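Local coordinates for protein 5'-nucleotidase SURE (Aquifex aeolicus, PDB 2WQK) that probably removes phosphate from nucleoside 5'-monophosphates as a nucleotidase that uses one divalent metal cation per subunit, at residues G111-E114 with G115-G119; S45-T49 with E50-M54. All coordinates share one frame; numbering follows the deposited sequence.

Contact 1. Residues G111-E114 with G115-G119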
loop_
_atom_site.group_PDB
_atom_site.type_symbol
_atom_site.label_atom_id
_atom_site.label_comp_id
_atom_site.label_asym_id
_atom_site.label_seq_id
_atom_site.Cartn_x
_atom_site.Cartn_y
_atom_site.Cartn_z
ATOM N N GLY A 111 -13.982 14.267 -2.857
ATOM C CA GLY A 111 -14.758 14.619 -1.645
ATOM C C GLY A 111 -15.901 15.576 -1.987
ATOM O O GLY A 111 -17.043 15.402 -1.535
ATOM N N ALA A 112 -15.601 16.619 -2.763
ATOM C CA ALA A 112 -16.654 17.565 -3.171
ATOM C C ALA A 112 -17.698 16.861 -4.068
ATOM O O ALA A 112 -18.897 17.051 -3.917
ATOM C CB ALA A 112 -16.091 18.799 -3.847
ATOM N N MET A 113 -17.228 16.007 -4.982
ATOM C CA MET A 113 -18.141 15.236 -5.812
ATOM C C MET A 113 -19.132 14.430 -4.995
ATOM O O MET A 113 -20.302 14.448 -5.284
ATOM C CB MET A 113 -17.337 14.318 -6.754
ATOM C CG MET A 113 -18.217 13.567 -7.743
ATOM S SD MET A 113 -17.316 12.240 -8.583
ATOM C CE MET A 113 -17.076 11.116 -7.198
ATOM N N GLU A 114 -18.621 13.771 -3.975
ATOM C CA GLU A 114 -19.474 12.960 -3.095
ATOM C C GLU A 114 -20.534 13.809 -2.382
ATOM O O GLU A 114 -21.693 13.396 -2.213
ATOM C CB GLU A 114 -18.645 12.128 -2.115
ATOM C CG GLU A 114 -17.837 11.057 -2.806
ATOM C CD GLU A 114 -18.671 9.905 -3.408
ATOM O OE1 GLU A 114 -19.861 9.736 -3.073
ATOM O OE2 GLU A 114 -18.101 9.147 -4.230
ATOM N N GLY A 115 -20.125 14.991 -1.945
ATOM C CA GLY A 115 -21.144 15.886 -1.375
ATOM C C GLY A 115 -22.263 16.162 -2.351
ATOM O O GLY A 115 -23.435 16.074 -1.999
ATOM N N ARG A 116 -21.910 16.458 -3.613
ATOM C CA ARG A 116 -22.921 16.784 -4.614
ATOM C C ARG A 116 -23.755 15.536 -4.964
ATOM O O ARG A 116 -24.956 15.654 -5.197
ATOM C CB ARG A 116 -22.276 17.439 -5.857
ATOM C CG ARG A 116 -23.228 18.221 -6.744
ATOM C CD ARG A 116 -24.272 19.083 -6.014
ATOM N NE ARG A 116 -25.620 18.484 -6.092
ATOM C CZ ARG A 116 -26.751 18.910 -5.510
ATOM N NH1 ARG A 116 -27.874 18.245 -5.732
ATOM N NH2 ARG A 116 -26.792 19.974 -4.728
ATOM N N ILE A 117 -23.138 14.346 -4.924
ATOM C CA ILE A 117 -23.903 13.080 -5.140
ATOM C C ILE A 117 -24.996 12.950 -4.073
ATOM O O ILE A 117 -26.124 12.489 -4.358
ATOM C CB ILE A 117 -22.985 11.855 -5.114
ATOM C CG1 ILE A 117 -22.179 11.819 -6.411
ATOM C CG2 ILE A 117 -23.757 10.506 -4.925
ATOM C CD1 ILE A 117 -21.051 10.783 -6.416
ATOM N N LEU A 118 -24.659 13.375 -2.853
ATOM C CA LEU A 118 -25.582 13.320 -1.736
ATOM C C LEU A 118 -26.603 14.455 -1.742
ATOM O O LEU A 118 -27.427 14.527 -0.810
ATOM C CB LEU A 118 -24.803 13.360 -0.417
ATOM C CG LEU A 118 -24.049 12.077 -0.068
ATOM C CD1 LEU A 118 -23.147 12.213 1.162
ATOM C CD2 LEU A 118 -24.984 10.886 0.152
ATOM N N GLY A 119 -26.552 15.348 -2.741
ATOM C CA GLY A 119 -27.526 16.415 -2.846
ATOM C C GLY A 119 -27.168 17.665 -2.091
ATOM O O GLY A 119 -28.076 18.463 -1.724
#

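Contact 2. Residues S45-T49 with E50-M54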
loop_
_atom_site.group_PDB
_atom_site.type_symbol
_atom_site.label_atom_id
_atom_site.label_comp_id
_atom_site.label_asym_id
_atom_site.label_seq_id
_atom_site.Cartn_x
_atom_site.Cartn_y
_atom_site.Cartn_z
ATOM N N SER A 45 -11.902 5.574 -3.458
ATOM C CA SER A 45 -13.290 5.139 -3.585
ATOM C C SER A 45 -13.979 5.008 -2.205
ATOM O O SER A 45 -13.323 5.003 -1.169
ATOM C CB SER A 45 -13.409 3.806 -4.345
ATOM O OG SER A 45 -12.936 2.748 -3.559
ATOM N N LEU A 46 -15.297 4.895 -2.239
ATOM C CA LEU A 46 -16.095 4.625 -1.042
ATOM C C LEU A 46 -15.848 3.158 -0.597
ATOM O O LEU A 46 -15.773 2.226 -1.452
ATOM C CB LEU A 46 -17.561 4.960 -1.375
ATOM C CG LEU A 46 -18.671 5.182 -0.371
ATOM C CD1 LEU A 46 -18.260 6.118 0.744
ATOM C CD2 LEU A 46 -19.904 5.685 -1.153
ATOM N N THR A 47 -15.624 2.952 0.699
ATOM C CA THR A 47 -15.217 1.643 1.304
ATOM C C THR A 47 -16.502 0.895 1.685
ATOM O O THR A 47 -17.198 1.300 2.604
ATOM C CB THR A 47 -14.279 1.864 2.581
ATOM O OG1 THR A 47 -13.098 2.700 2.278
ATOM C CG2 THR A 47 -13.852 0.523 3.223
ATOM N N PHE A 48 -16.808 -0.205 0.990
ATOM C CA PHE A 48 -18.012 -0.984 1.244
ATOM C C PHE A 48 -17.683 -2.317 1.892
ATOM O O PHE A 48 -18.574 -2.954 2.445
ATOM C CB PHE A 48 -18.763 -1.248 -0.076
ATOM C CG PHE A 48 -19.634 -0.102 -0.474
ATOM C CD1 PHE A 48 -19.287 0.728 -1.527
ATOM C CD2 PHE A 48 -20.764 0.190 0.256
ATOM C CE1 PHE A 48 -20.093 1.826 -1.864
ATOM C CE2 PHE A 48 -21.559 1.281 -0.055
ATOM C CZ PHE A 48 -21.229 2.107 -1.114
ATOM N N THR A 49 -16.446 -2.745 1.724
ATOM C CA THR A 49 -16.032 -4.132 1.996
ATOM C C THR A 49 -15.273 -4.274 3.315
ATOM O O THR A 49 -14.865 -5.352 3.659
ATOM C CB THR A 49 -15.121 -4.719 0.868
ATOM O OG1 THR A 49 -13.776 -4.181 0.928
ATOM C CG2 THR A 49 -15.746 -4.493 -0.522
ATOM N N GLU A 50 -15.044 -3.172 4.027
ATOM C CA GLU A 50 -14.388 -3.249 5.334
ATOM C C GLU A 50 -14.998 -2.143 6.175
ATOM O O GLU A 50 -15.446 -1.114 5.637
ATOM C CB GLU A 50 -12.862 -2.978 5.274
ATOM C CG GLU A 50 -11.992 -4.010 4.499
ATOM C CD GLU A 50 -11.745 -5.346 5.214
ATOM O OE1 GLU A 50 -12.122 -5.533 6.408
ATOM O OE2 GLU A 50 -11.155 -6.225 4.522
ATOM N N PRO A 51 -14.986 -2.341 7.483
ATOM C CA PRO A 51 -15.453 -1.321 8.410
ATOM C C PRO A 51 -14.398 -0.254 8.638
ATOM O O PRO A 51 -13.237 -0.430 8.269
ATOM C CB PRO A 51 -15.687 -2.115 9.680
ATOM C CG PRO A 51 -14.699 -3.154 9.648
ATOM C CD PRO A 51 -14.532 -3.548 8.191
ATOM N N LEU A 52 -14.835 0.835 9.261
ATOM C CA LEU A 52 -14.040 2.033 9.414
ATOM C C LEU A 52 -14.116 2.530 10.852
ATOM O O LEU A 52 -15.209 2.727 11.373
ATOM C CB LEU A 52 -14.574 3.113 8.475
ATOM C CG LEU A 52 -14.391 2.838 6.974
ATOM C CD1 LEU A 52 -15.312 3.764 6.160
ATOM C CD2 LEU A 52 -12.938 2.960 6.596
ATOM N N LYS A 53 -12.964 2.709 11.475
ATOM C CA LYS A 53 -12.929 3.326 12.790
ATOM C C LYS A 53 -13.059 4.837 12.606
ATOM O O LYS A 53 -12.424 5.422 11.740
ATOM C CB LYS A 53 -11.629 3.019 13.496
ATOM C CG LYS A 53 -11.384 1.539 13.791
ATOM C CD LYS A 53 -10.205 1.383 14.769
ATOM C CE LYS A 53 -8.878 1.735 14.167
ATOM N NZ LYS A 53 -7.795 1.456 15.148
ATOM N N MET A 54 -13.856 5.459 13.465
ATOM C CA MET A 54 -13.937 6.934 13.449
ATOM C C MET A 54 -13.782 7.398 14.874
ATOM O O MET A 54 -14.492 6.892 15.756
ATOM C CB MET A 54 -15.237 7.433 12.780
ATOM C CG MET A 54 -15.360 8.999 12.694
ATOM S SD MET A 54 -16.737 9.538 11.668
ATOM C CE MET A 54 -18.117 8.582 12.244
HETATM O O HOH W 1 -17.503 0.689 5.373
HETATM O O HOH W 2 -11.991 -6.266 1.531
#

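Contact 1. Residues G111-E114 with G115-G119
Glu114 and Ile117 lie side by side on the last turn of helix 107-117, and Met113 flanks Ile117 one turn back. The three form a ridge along one side of the helix. Ile117 CD1 touches two unlike neighbours. In an apolar contact Ile117 CD1 meets Met113 CE at 4.1 Å, and it lies 3.7 Å from Glu114 OE1. The bend at chi3 of Met113 (69°) turns CE back toward Ile117 CD1. Glu114 is folded at chi2 (-69°), which keeps its carboxylate close beside the isoleucine methyl. The acid has its polar partners elsewhere. Its OE1 bonds to His74 NE2 of helix 69-80 and forms a salt bridge with Arg183 of the second subunit, while OE2 bonds to Tyr105 of that subunit.

The backbone beneath is regular. Ile117 N bonds to Met113 O at 2.9 Å, and Leu118 N bonds to Glu114 O at 3.0 Å. Leu118 CG also packs on that carbonyl, 3.4 Å from Glu114 O. The helix then stops in a Schellman motif. Gly119 takes a positive phi (88°), and its N bonds to Arg116 O at 2.9 Å. This helix is the crossover of the beta-alpha-beta unit made with strands 88-94 and 122-128.

The chemistry is that of a mixed interface. Methyl groups pack beside a buried carboxylate gripped by a histidine, an arginine and a tyrosine, which probably stabilise its negative charge and fix its rotation.

Contact 2. Residues S45-T49 with E50-M54
Thr47 and Glu50 face each other across a turn, with CA of Thr47 6.4 Å from CA of Glu50. This is a beta turn that leads into strand 52-58, outermost within the chain in the mixed sheet of the SurE alpha/beta fold. Phe48 and Thr49 form its corner, and Glu50 returns to an extended backbone. A water closes the turn. It donates to Thr47 O at 2.9 Å and to Glu50 O at 2.7 Å.

The side chains of Thr47 and Leu52 point into the bend. Thr47 CG2 lies 3.3 Å from Glu50 O. Its chi1 (-55°) sets this methyl opposite the backbone N and leaves OG1 to bond with Asp71 of helix 69-80. Leu52 CD1 approaches Thr47 CB at 4.2 Å from the strand side.

Outside, Glu50 CG lies 3.3 Å from Thr49 O, and the bend at chi2 (-75°) brings the carboxylate carbon close to the same oxygen. A second water joins the two side chains, 2.8 Å from Thr49 OG1 and 3.1 Å from Glu50 OE2, to which it donates. Replacing Glu50 by an alanine would remove CG and the carboxylate, and would probably leave this water without one of its acceptors and Thr49 O less covered. That carbonyl also accepts a bond from Lys53 of the third subunit, whose side chain packs on Glu50. Leu52 and Lys53 pair with an antiparallel strand of the second subunit, so the sheet continues across the interface.

One polar atom stays unmatched: Glu50 N is buried by the turn and has no partner in the model; Thr49 OG1 is near but badly angled.

How the contacts relate
From the N terminus, contact 2 comes first. It turns the loop after strand 29-35 into strand 52-58, outermost within the chain. The chain then runs through strand 61-64, helix 69-80 and strand 88-94 before contact 1 ends helix 107-117. Neither closes a long loop: contact 2 rounds a turn, and contact 1 runs along the end of one helix. They follow in series without nesting or crossing. Their centres are about 17 Å apart, and their nearest atoms about 4 Å. His74 of helix 69-80 touches Leu46 and also reaches contact 1. Tyr105 of the second subunit reaches both contacts. Together they tie that outermost strand and a crossover helix to one subunit interface.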